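Local atomic coordinates of Bm4233, isoform b (Brugia malayi, PDB entry 6ANY), a protein that probably binds and carries sterols or related lipids as a secreted venom allergen-like protein of the CAP superfamily. Residues N20-G30 with M40-L49; W107-K116 with Q130-A139. All blocks are in the same frame, centred on the assembly; numbering follows the deposited sequence.

In the fold
Both contacts are largely buried, their centres about 14 Å apart, and they meet in the core of the CAP domain. Interaction 1 fastens the extended 40-49 segment along the C-terminal half of helix 10-28, mostly by side chains gripping backbone atoms, with methionine and leucine packed round an arginine. Interaction 2 packs helix 110-114 and the end of helix 99-108 against helix 133-138; it combines a carboxylate-histidine pair with an aromatic cluster, and its 130-131 end lies nearer the surface. The two join at the C-terminal end of helix 133-138, where M138 O probably accepts hydrogen bonds from N20 ND2 and R24 NH1, and M46 CE packs on A139 O.

Interaction 1: residues N20-G30 with M40-L49; sequences NNKFRSLLIHG and MPRGKNMLLL
R24 leaves its helix with CG trans to the carbonyl carbon (chi1 -82°) and turns at chi3 (87°), which lays the guanidinium beside the backbone of 46-49, its flat faces turned to M46 and L49. It grips one oxygen side-on: NE reaches L47 O at 3.0 Å, nearly along the C=O axis, and NH2 reaches the same L47 O at 2.7 Å. M46 SD covers one face, 3.4 Å from R24 CZ, and L49 CD2 the opposite one, 3.7 Å from R24 CZ, so the group is held flat between sulfur and methyl; its NH1 binds M138 O and W140 O. Bends at chi2 and chi3 of M46 carry CE onto I28 CG2, 3.5 Å away.

One turn before R24, the N21 amide pairs with the L49 backbone as a second peptide would. L49 N donates to N21 OD1 at 2.8 Å, and N21 ND2 donates in an almost straight bond (178°) to L49 O at 3.3 Å, both on lone pairs. At the other end G43 N bonds to I28 O (3.0 Å), while L27 CD1 rests on the CB of M40. R42 runs past the helix end to a salt bridge with E182. The helix stops in a Schellman motif with G30 at positive phi as C-prime, and the returning segment lies along the long N-terminal helix of the CAP fold.

Interaction 2: residues W107-K116 with Q130-A139; sequences WWSELPKLYK and QGVLHFTQMA
E110 and H134 meet where helix 133-138 begins. H134 ND1 donates to E110 OE2 at a very short 2.4 Å, a length to be taken with caution; the carboxylate lies at the edge of the imidazole, the two planes 53° apart. The other oxygen, E110 OE1, accepts from F135 N at 3.0 Å, the donor lying above the carboxylate plane (168° at the hydrogen), and, weakly, from H134 N. One carboxylate thus serves both the ring and the first turn of the helix.

Next to it F135, with CG trans to the backbone N (chi1 156°), lies between L111, W108 and Y115. L111 CB sits over its face, 3.6 Å from F135 CE1, in a CH-pi contact. The edge of F135 meets the face of W108, F135 CE1 lying 3.7 Å from W108 CZ2, and the face of Y115, in two T-shaped pairs. Residues 134-137 read HFTQ, within a signature sequence of CAP proteins, and E110 and H134 probably correspond to a glutamate and a histidine of the conserved CAP cavity, where some relatives bind a divalent metal.

Farther out, M138 SD rests 3.6 Å from W107 CB, while M138 CB meets the edge of W108. W107 is itself anchored through NE1 to V83 O of strand 80-87. At the far end K116 N donates to Q130 OE1 at 3.0 Å. A water bridges K116 O and Q130 NE2 above the face of Y115 opposite F135; Q130 NE2 also binds V127 O, and Y115 OH is tied to N118.

Interaction 1: residues N20-G30 with M40-L49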
loop_
_atom_site.group_PDB
_atom_site.type_symbol
_atom_site.label_atom_id
_atom_site.label_comp_id
_atom_site.label_asym_id
_atom_site.label_seq_id
_atom_site.Cartn_x
_atom_site.Cartn_y
_atom_site.Cartn_z
ATOM N N ASN A 20 -4.536 -3.444 -3.874
ATOM C CA ASN A 20 -3.712 -3.592 -2.658
ATOM C C ASN A 20 -4.277 -4.728 -1.772
ATOM O O ASN A 20 -3.519 -5.472 -1.222
ATOM C CB ASN A 20 -3.646 -2.267 -1.896
ATOM C CG ASN A 20 -2.416 -2.158 -0.979
ATOM O OD1 ASN A 20 -2.018 -1.015 -0.662
ATOM N ND2 ASN A 20 -1.853 -3.320 -0.475
ATOM N N ASN A 21 -5.598 -4.907 -1.751
ATOM C CA ASN A 21 -6.230 -5.938 -0.946
ATOM C C ASN A 21 -6.053 -7.280 -1.616
ATOM O O ASN A 21 -5.883 -8.295 -0.945
ATOM C CB ASN A 21 -7.701 -5.695 -0.723
ATOM C CG ASN A 21 -7.982 -4.716 0.345
ATOM O OD1 ASN A 21 -7.188 -4.563 1.312
ATOM N ND2 ASN A 21 -9.075 -3.982 0.178
ATOM N N LYS A 22 -6.131 -7.320 -2.930
ATOM C CA LYS A 22 -5.774 -8.550 -3.663
ATOM C C LYS A 22 -4.333 -9.016 -3.379
ATOM O O LYS A 22 -4.089 -10.208 -3.096
ATOM C CB LYS A 22 -5.944 -8.369 -5.160
ATOM C CG LYS A 22 -5.440 -9.551 -5.977
ATOM C CD LYS A 22 -5.913 -9.385 -7.425
ATOM C CE LYS A 22 -5.412 -10.470 -8.384
ATOM N NZ LYS A 22 -6.321 -10.652 -9.552
ATOM N N PHE A 23 -3.392 -8.070 -3.439
ATOM C CA PHE A 23 -2.025 -8.364 -3.066
ATOM C C PHE A 23 -1.938 -8.966 -1.684
ATOM O O PHE A 23 -1.246 -9.951 -1.488
ATOM C CB PHE A 23 -1.126 -7.121 -3.154
ATOM C CG PHE A 23 -0.751 -6.717 -4.568
ATOM C CD1 PHE A 23 -0.635 -7.650 -5.581
ATOM C CD2 PHE A 23 -0.471 -5.407 -4.858
ATOM C CE1 PHE A 23 -0.270 -7.268 -6.875
ATOM C CE2 PHE A 23 -0.102 -4.998 -6.136
ATOM C CZ PHE A 23 0.023 -5.927 -7.145
ATOM N N ARG A 24 -2.614 -8.335 -0.735
ATOM C CA ARG A 24 -2.569 -8.760 0.640
ATOM C C ARG A 24 -3.104 -10.142 0.810
ATOM O O ARG A 24 -2.492 -10.958 1.479
ATOM C CB ARG A 24 -3.320 -7.769 1.510
ATOM C CG ARG A 24 -2.447 -6.574 1.850
ATOM C CD ARG A 24 -3.270 -5.356 2.185
ATOM N NE ARG A 24 -3.663 -5.286 3.590
ATOM C CZ ARG A 24 -2.935 -4.787 4.587
ATOM N NH1 ARG A 24 -1.752 -4.220 4.356
ATOM N NH2 ARG A 24 -3.458 -4.748 5.824
ATOM N N SER A 25 -4.240 -10.427 0.178
ATOM C CA SER A 25 -4.841 -11.761 0.226
ATOM C C SER A 25 -3.954 -12.826 -0.414
ATOM O O SER A 25 -3.701 -13.902 0.180
ATOM C CB SER A 25 -6.225 -11.713 -0.417
ATOM O OG SER A 25 -6.732 -12.998 -0.522
ATOM N N LEU A 26 -3.439 -12.550 -1.606
ATOM C CA LEU A 26 -2.485 -13.483 -2.260
ATOM C C LEU A 26 -1.307 -13.744 -1.370
ATOM O O LEU A 26 -0.890 -14.876 -1.227
ATOM C CB LEU A 26 -1.990 -12.953 -3.594
ATOM C CG LEU A 26 -3.012 -12.969 -4.735
ATOM C CD1 LEU A 26 -2.412 -12.309 -5.941
ATOM C CD2 LEU A 26 -3.461 -14.365 -5.165
ATOM N N LEU A 27 -0.805 -12.706 -0.704
ATOM C CA LEU A 27 0.321 -12.868 0.197
ATOM C C LEU A 27 0.009 -13.766 1.389
ATOM O O LEU A 27 0.833 -14.649 1.717
ATOM C CB LEU A 27 0.740 -11.509 0.761
ATOM C CG LEU A 27 1.958 -11.425 1.620
ATOM C CD1 LEU A 27 3.225 -11.923 0.884
ATOM C CD2 LEU A 27 2.097 -10.019 2.142
ATOM N N ILE A 28 -1.099 -13.504 2.104
ATOM C CA ILE A 28 -1.433 -14.342 3.309
ATOM C C ILE A 28 -1.901 -15.782 2.960
ATOM O O ILE A 28 -1.863 -16.652 3.804
ATOM C CB ILE A 28 -2.443 -13.696 4.242
ATOM C CG1 ILE A 28 -3.735 -13.407 3.520
ATOM C CG2 ILE A 28 -1.866 -12.425 4.884
ATOM C CD1 ILE A 28 -4.793 -12.945 4.468
ATOM N N HIS A 29 -2.237 -16.022 1.691
ATOM C CA HIS A 29 -2.519 -17.338 1.196
ATOM C C HIS A 29 -1.284 -18.085 0.681
ATOM O O HIS A 29 -1.436 -19.186 0.205
ATOM C CB HIS A 29 -3.574 -17.296 0.112
ATOM C CG HIS A 29 -4.945 -17.151 0.643
ATOM N ND1 HIS A 29 -5.480 -15.932 1.008
ATOM C CD2 HIS A 29 -5.863 -18.091 0.991
ATOM C CE1 HIS A 29 -6.704 -16.119 1.463
ATOM N NE2 HIS A 29 -6.963 -17.420 1.435
ATOM N N GLY A 30 -0.076 -17.560 0.907
ATOM C CA GLY A 30 1.138 -18.270 0.538
ATOM C C GLY A 30 1.371 -18.353 -0.956
ATOM O O GLY A 30 2.050 -19.278 -1.392
ATOM N N MET A 40 6.148 -16.655 0.398
ATOM C CA MET A 40 6.009 -15.957 1.639
ATOM C C MET A 40 5.081 -16.726 2.529
ATOM O O MET A 40 4.258 -17.467 2.037
ATOM C CB MET A 40 5.494 -14.548 1.369
ATOM C CG MET A 40 6.572 -13.668 0.724
ATOM S SD MET A 40 7.832 -13.078 1.913
ATOM C CE MET A 40 7.013 -11.811 2.845
ATOM N N PRO A 41 5.217 -16.563 3.842
ATOM C CA PRO A 41 4.473 -17.433 4.770
ATOM C C PRO A 41 3.024 -17.040 4.819
ATOM O O PRO A 41 2.715 -15.877 4.653
ATOM C CB PRO A 41 5.143 -17.155 6.135
ATOM C CG PRO A 41 5.920 -15.887 5.964
ATOM C CD PRO A 41 6.313 -15.859 4.532
ATOM N N ARG A 42 2.161 -17.996 5.066
ATOM C CA ARG A 42 0.745 -17.733 5.287
ATOM C C ARG A 42 0.531 -16.854 6.497
ATOM O O ARG A 42 1.278 -16.949 7.459
ATOM C CB ARG A 42 -0.080 -19.024 5.385
ATOM C CG ARG A 42 -0.255 -19.707 4.031
ATOM C CD ARG A 42 -0.842 -21.128 4.137
ATOM N NE ARG A 42 -2.283 -21.133 4.336
ATOM C CZ ARG A 42 -3.194 -21.089 3.369
ATOM N NH1 ARG A 42 -2.819 -21.018 2.107
ATOM N NH2 ARG A 42 -4.494 -21.133 3.666
ATOM N N GLY A 43 -0.446 -15.952 6.390
ATOM C CA GLY A 43 -0.720 -14.942 7.370
ATOM C C GLY A 43 -2.137 -14.890 7.897
ATOM O O GLY A 43 -3.063 -15.372 7.225
ATOM N N LYS A 44 -2.277 -14.365 9.129
ATOM C CA LYS A 44 -3.576 -14.163 9.773
ATOM C C LYS A 44 -3.647 -12.750 10.249
ATOM O O LYS A 44 -2.619 -12.013 10.292
ATOM C CB LYS A 44 -3.810 -15.136 10.921
ATOM C CG LYS A 44 -2.964 -14.849 12.158
ATOM C CD LYS A 44 -3.194 -15.894 13.218
ATOM C CE LYS A 44 -2.983 -15.298 14.586
ATOM N NZ LYS A 44 -2.654 -16.416 15.547
ATOM N N ASN A 45 -4.854 -12.330 10.550
ATOM C CA ASN A 45 -5.132 -10.950 10.964
ATOM C C ASN A 45 -4.600 -9.837 10.001
ATOM O O ASN A 45 -4.244 -8.757 10.434
ATOM C CB ASN A 45 -4.665 -10.704 12.389
ATOM C CG ASN A 45 -5.517 -11.425 13.411
ATOM O OD1 ASN A 45 -6.707 -11.535 13.262
ATOM N ND2 ASN A 45 -4.881 -11.924 14.443
ATOM N N MET A 46 -4.558 -10.108 8.704
ATOM C CA MET A 46 -4.145 -9.082 7.732
ATOM C C MET A 46 -5.413 -8.269 7.467
ATOM O O MET A 46 -6.386 -8.793 6.958
ATOM C CB MET A 46 -3.598 -9.733 6.472
ATOM C CG MET A 46 -3.398 -8.825 5.268
ATOM S SD MET A 46 -1.854 -7.912 5.466
ATOM C CE MET A 46 -0.686 -9.106 4.994
ATOM N N LEU A 47 -5.393 -6.989 7.846
ATOM C CA LEU A 47 -6.581 -6.130 7.722
ATOM C C LEU A 47 -6.936 -5.772 6.277
ATOM O O LEU A 47 -6.041 -5.556 5.432
ATOM C CB LEU A 47 -6.418 -4.850 8.562
ATOM C CG LEU A 47 -6.257 -5.103 10.068
ATOM C CD1 LEU A 47 -6.003 -3.829 10.854
ATOM C CD2 LEU A 47 -7.454 -5.911 10.641
ATOM N N LEU A 48 -8.237 -5.687 6.009
ATOM C CA LEU A 48 -8.726 -5.283 4.725
ATOM C C LEU A 48 -8.661 -3.725 4.617
ATOM O O LEU A 48 -9.267 -2.989 5.392
ATOM C CB LEU A 48 -10.132 -5.781 4.521
ATOM C CG LEU A 48 -10.692 -5.737 3.091
ATOM C CD1 LEU A 48 -11.680 -6.858 2.814
ATOM C CD2 LEU A 48 -11.455 -4.466 2.852
ATOM N N LEU A 49 -7.890 -3.243 3.666
ATOM C CA LEU A 49 -7.729 -1.780 3.495
ATOM C C LEU A 49 -9.021 -1.079 3.108
ATOM O O LEU A 49 -9.773 -1.567 2.310
ATOM C CB LEU A 49 -6.627 -1.434 2.496
ATOM C CG LEU A 49 -5.258 -2.011 2.748
ATOM C CD1 LEU A 49 -4.296 -1.566 1.633
ATOM C CD2 LEU A 49 -4.721 -1.585 4.106
#

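Interaction 2: residues W107-K116 with Q130-A139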
loop_
_atom_site.group_PDB
_atom_site.type_symbol
_atom_site.label_atom_id
_atom_site.label_comp_id
_atom_site.label_asym_id
_atom_site.label_seq_id
_atom_site.Cartn_x
_atom_site.Cartn_y
_atom_site.Cartn_z
ATOM N N TRP A 107 5.740 -0.435 -6.242
ATOM C CA TRP A 107 6.061 -0.634 -4.790
ATOM C C TRP A 107 6.080 -2.104 -4.391
ATOM O O TRP A 107 7.012 -2.595 -3.701
ATOM C CB TRP A 107 5.065 0.136 -3.913
ATOM C CG TRP A 107 5.059 1.626 -4.205
ATOM C CD1 TRP A 107 6.088 2.349 -4.665
ATOM C CD2 TRP A 107 3.943 2.535 -4.096
ATOM N NE1 TRP A 107 5.734 3.699 -4.801
ATOM C CE2 TRP A 107 4.408 3.827 -4.467
ATOM C CE3 TRP A 107 2.613 2.391 -3.731
ATOM C CZ2 TRP A 107 3.580 4.946 -4.481
ATOM C CZ3 TRP A 107 1.797 3.495 -3.744
ATOM C CH2 TRP A 107 2.291 4.758 -4.154
ATOM N N TRP A 108 5.052 -2.800 -4.834
ATOM C CA TRP A 108 4.883 -4.205 -4.490
ATOM C C TRP A 108 5.977 -5.060 -5.095
ATOM O O TRP A 108 6.390 -6.078 -4.469
ATOM C CB TRP A 108 3.501 -4.714 -4.908
ATOM C CG TRP A 108 3.185 -6.027 -4.268
ATOM C CD1 TRP A 108 3.513 -7.287 -4.758
ATOM C CD2 TRP A 108 2.538 -6.241 -2.998
ATOM N NE1 TRP A 108 3.078 -8.239 -3.863
ATOM C CE2 TRP A 108 2.478 -7.631 -2.788
ATOM C CE3 TRP A 108 2.019 -5.398 -2.017
ATOM C CZ2 TRP A 108 1.863 -8.183 -1.687
ATOM C CZ3 TRP A 108 1.417 -5.963 -0.919
ATOM C CH2 TRP A 108 1.382 -7.326 -0.747
ATOM N N SER A 109 6.511 -4.647 -6.257
ATOM C CA SER A 109 7.528 -5.429 -6.946
ATOM C C SER A 109 8.805 -5.578 -6.115
ATOM O O SER A 109 9.669 -6.412 -6.430
ATOM C CB SER A 109 7.911 -4.789 -8.312
ATOM O OG SER A 109 8.776 -3.627 -8.137
ATOM N N GLU A 110 8.956 -4.768 -5.067
ATOM C CA GLU A 110 10.054 -4.945 -4.103
ATOM C C GLU A 110 10.113 -6.332 -3.489
ATOM O O GLU A 110 11.222 -6.805 -3.141
ATOM C CB GLU A 110 10.030 -3.866 -3.000
ATOM C CG GLU A 110 10.400 -2.500 -3.502
ATOM C CD GLU A 110 10.158 -1.399 -2.515
ATOM O OE1 GLU A 110 9.564 -1.639 -1.446
ATOM O OE2 GLU A 110 10.568 -0.254 -2.812
ATOM N N LEU A 111 8.954 -7.020 -3.405
ATOM C CA LEU A 111 8.947 -8.314 -2.756
ATOM C C LEU A 111 9.760 -9.351 -3.543
ATOM O O LEU A 111 10.710 -9.952 -2.975
ATOM C CB LEU A 111 7.531 -8.793 -2.473
ATOM C CG LEU A 111 7.379 -10.323 -2.242
ATOM C CD1 LEU A 111 7.989 -10.741 -0.909
ATOM C CD2 LEU A 111 5.947 -10.751 -2.311
ATOM N N PRO A 112 9.397 -9.588 -4.829
ATOM C CA PRO A 112 10.126 -10.602 -5.599
ATOM C C PRO A 112 11.515 -10.176 -5.987
ATOM O O PRO A 112 12.415 -11.010 -6.021
ATOM C CB PRO A 112 9.244 -10.812 -6.826
ATOM C CG PRO A 112 8.388 -9.615 -6.891
ATOM C CD PRO A 112 8.130 -9.232 -5.508
ATOM N N LYS A 113 11.731 -8.891 -6.199
ATOM C CA LYS A 113 13.059 -8.367 -6.645
ATOM C C LYS A 113 14.074 -8.071 -5.548
ATOM O O LYS A 113 15.232 -8.286 -5.792
ATOM C CB LYS A 113 12.918 -7.103 -7.466
ATOM C CG LYS A 113 11.964 -7.203 -8.622
ATOM C CD LYS A 113 12.205 -8.392 -9.551
ATOM C CE LYS A 113 12.979 -8.049 -10.811
ATOM N NZ LYS A 113 12.537 -8.848 -12.002
ATOM N N LEU A 114 13.646 -7.568 -4.382
ATOM C CA LEU A 114 14.565 -7.149 -3.317
ATOM C C LEU A 114 14.391 -7.795 -1.920
ATOM O O LEU A 114 15.244 -7.585 -1.036
ATOM C CB LEU A 114 14.465 -5.659 -3.146
ATOM C CG LEU A 114 14.825 -4.828 -4.385
ATOM C CD1 LEU A 114 14.322 -3.428 -4.140
ATOM C CD2 LEU A 114 16.337 -4.836 -4.612
ATOM N N TYR A 115 13.299 -8.479 -1.681
ATOM C CA TYR A 115 12.966 -8.981 -0.324
ATOM C C TYR A 115 13.497 -10.417 -0.156
ATOM O O TYR A 115 12.980 -11.344 -0.709
ATOM C CB TYR A 115 11.473 -8.906 -0.069
ATOM C CG TYR A 115 11.075 -9.267 1.316
ATOM C CD1 TYR A 115 10.801 -10.584 1.680
ATOM C CD2 TYR A 115 10.980 -8.320 2.257
ATOM C CE1 TYR A 115 10.423 -10.909 2.964
ATOM C CE2 TYR A 115 10.566 -8.635 3.519
ATOM C CZ TYR A 115 10.339 -9.952 3.867
ATOM O OH TYR A 115 9.948 -10.264 5.121
ATOM N N LYS A 116 14.564 -10.551 0.606
ATOM C CA LYS A 116 15.163 -11.848 0.801
ATOM C C LYS A 116 14.315 -12.682 1.757
ATOM O O LYS A 116 13.568 -12.157 2.609
ATOM C CB LYS A 116 16.597 -11.703 1.380
ATOM C CG LYS A 116 16.585 -11.458 2.887
ATOM C CD LYS A 116 17.977 -11.161 3.475
ATOM C CE LYS A 116 17.809 -10.750 4.915
ATOM N NZ LYS A 116 19.067 -10.352 5.547
ATOM N N GLN A 130 17.279 -3.403 2.961
ATOM C CA GLN A 130 17.070 -3.837 1.592
ATOM C C GLN A 130 16.222 -2.913 0.661
ATOM O O GLN A 130 16.258 -3.078 -0.558
ATOM C CB GLN A 130 16.396 -5.193 1.587
ATOM C CG GLN A 130 17.205 -6.372 2.108
ATOM C CD GLN A 130 16.321 -7.572 2.233
ATOM O OE1 GLN A 130 16.581 -8.585 1.605
ATOM N NE2 GLN A 130 15.214 -7.440 2.963
ATOM N N GLY A 131 15.482 -1.956 1.189
ATOM C CA GLY A 131 14.667 -1.096 0.290
ATOM C C GLY A 131 13.413 -1.811 -0.144
ATOM O O GLY A 131 13.057 -1.832 -1.299
ATOM N N VAL A 132 12.740 -2.376 0.839
ATOM C CA VAL A 132 11.517 -3.126 0.643
ATOM C C VAL A 132 10.400 -2.434 1.405
ATOM O O VAL A 132 9.299 -2.996 1.536
ATOM C CB VAL A 132 11.685 -4.572 1.145
ATOM C CG1 VAL A 132 12.707 -5.296 0.287
ATOM C CG2 VAL A 132 12.091 -4.561 2.614
ATOM N N LEU A 133 10.679 -1.210 1.878
ATOM C CA LEU A 133 9.763 -0.474 2.711
ATOM C C LEU A 133 8.482 -0.033 2.034
ATOM O O LEU A 133 7.471 0.152 2.743
ATOM C CB LEU A 133 10.456 0.733 3.386
ATOM C CG LEU A 133 11.473 0.280 4.487
ATOM C CD1 LEU A 133 12.163 1.474 5.185
ATOM C CD2 LEU A 133 10.798 -0.612 5.574
ATOM N N HIS A 134 8.490 0.118 0.694
ATOM C CA HIS A 134 7.261 0.464 0.002
ATOM C C HIS A 134 6.311 -0.753 0.047
ATOM O O HIS A 134 5.145 -0.646 0.397
ATOM C CB HIS A 134 7.503 0.960 -1.423
ATOM C CG HIS A 134 8.504 2.045 -1.515
ATOM N ND1 HIS A 134 9.833 1.800 -1.773
ATOM C CD2 HIS A 134 8.401 3.375 -1.278
ATOM C CE1 HIS A 134 10.499 2.938 -1.714
ATOM N NE2 HIS A 134 9.655 3.906 -1.400
ATOM N N PHE A 135 6.856 -1.904 -0.280
ATOM C CA PHE A 135 6.168 -3.155 -0.242
ATOM C C PHE A 135 5.690 -3.461 1.206
ATOM O O PHE A 135 4.569 -3.839 1.401
ATOM C CB PHE A 135 7.087 -4.283 -0.724
ATOM C CG PHE A 135 6.691 -5.625 -0.195
ATOM C CD1 PHE A 135 5.546 -6.231 -0.623
ATOM C CD2 PHE A 135 7.479 -6.273 0.736
ATOM C CE1 PHE A 135 5.165 -7.487 -0.135
ATOM C CE2 PHE A 135 7.096 -7.477 1.276
ATOM C CZ PHE A 135 5.931 -8.074 0.863
ATOM N N THR A 136 6.543 -3.267 2.207
ATOM C CA THR A 136 6.203 -3.640 3.571
ATOM C C THR A 136 5.034 -2.822 4.096
ATOM O O THR A 136 4.130 -3.392 4.703
ATOM C CB THR A 136 7.407 -3.645 4.491
ATOM O OG1 THR A 136 8.083 -2.389 4.469
ATOM C CG2 THR A 136 8.396 -4.822 4.147
ATOM N N GLN A 137 4.951 -1.545 3.706
ATOM C CA GLN A 137 3.820 -0.705 4.065
ATOM C C GLN A 137 2.559 -1.216 3.390
ATOM O O GLN A 137 1.509 -1.240 4.004
ATOM C CB GLN A 137 4.115 0.736 3.716
ATOM C CG GLN A 137 3.012 1.718 3.941
ATOM C CD GLN A 137 2.605 1.812 5.387
ATOM O OE1 GLN A 137 3.135 2.661 6.144
ATOM N NE2 GLN A 137 1.626 1.002 5.778
ATOM N N MET A 138 2.646 -1.606 2.111
ATOM C CA MET A 138 1.463 -2.121 1.411
ATOM C C MET A 138 1.039 -3.437 2.040
ATOM O O MET A 138 -0.121 -3.809 1.967
ATOM C CB MET A 138 1.729 -2.406 -0.102
ATOM C CG MET A 138 1.949 -1.204 -0.979
ATOM S SD MET A 138 2.173 -1.609 -2.683
ATOM C CE MET A 138 0.544 -2.216 -3.204
ATOM N N ALA A 139 2.013 -4.197 2.556
ATOM C CA ALA A 139 1.722 -5.484 3.192
ATOM C C ALA A 139 1.468 -5.464 4.707
ATOM O O ALA A 139 1.310 -6.505 5.284
ATOM C CB ALA A 139 2.827 -6.432 2.866
HETATM O O HOH W 1 13.552 -9.761 3.712
#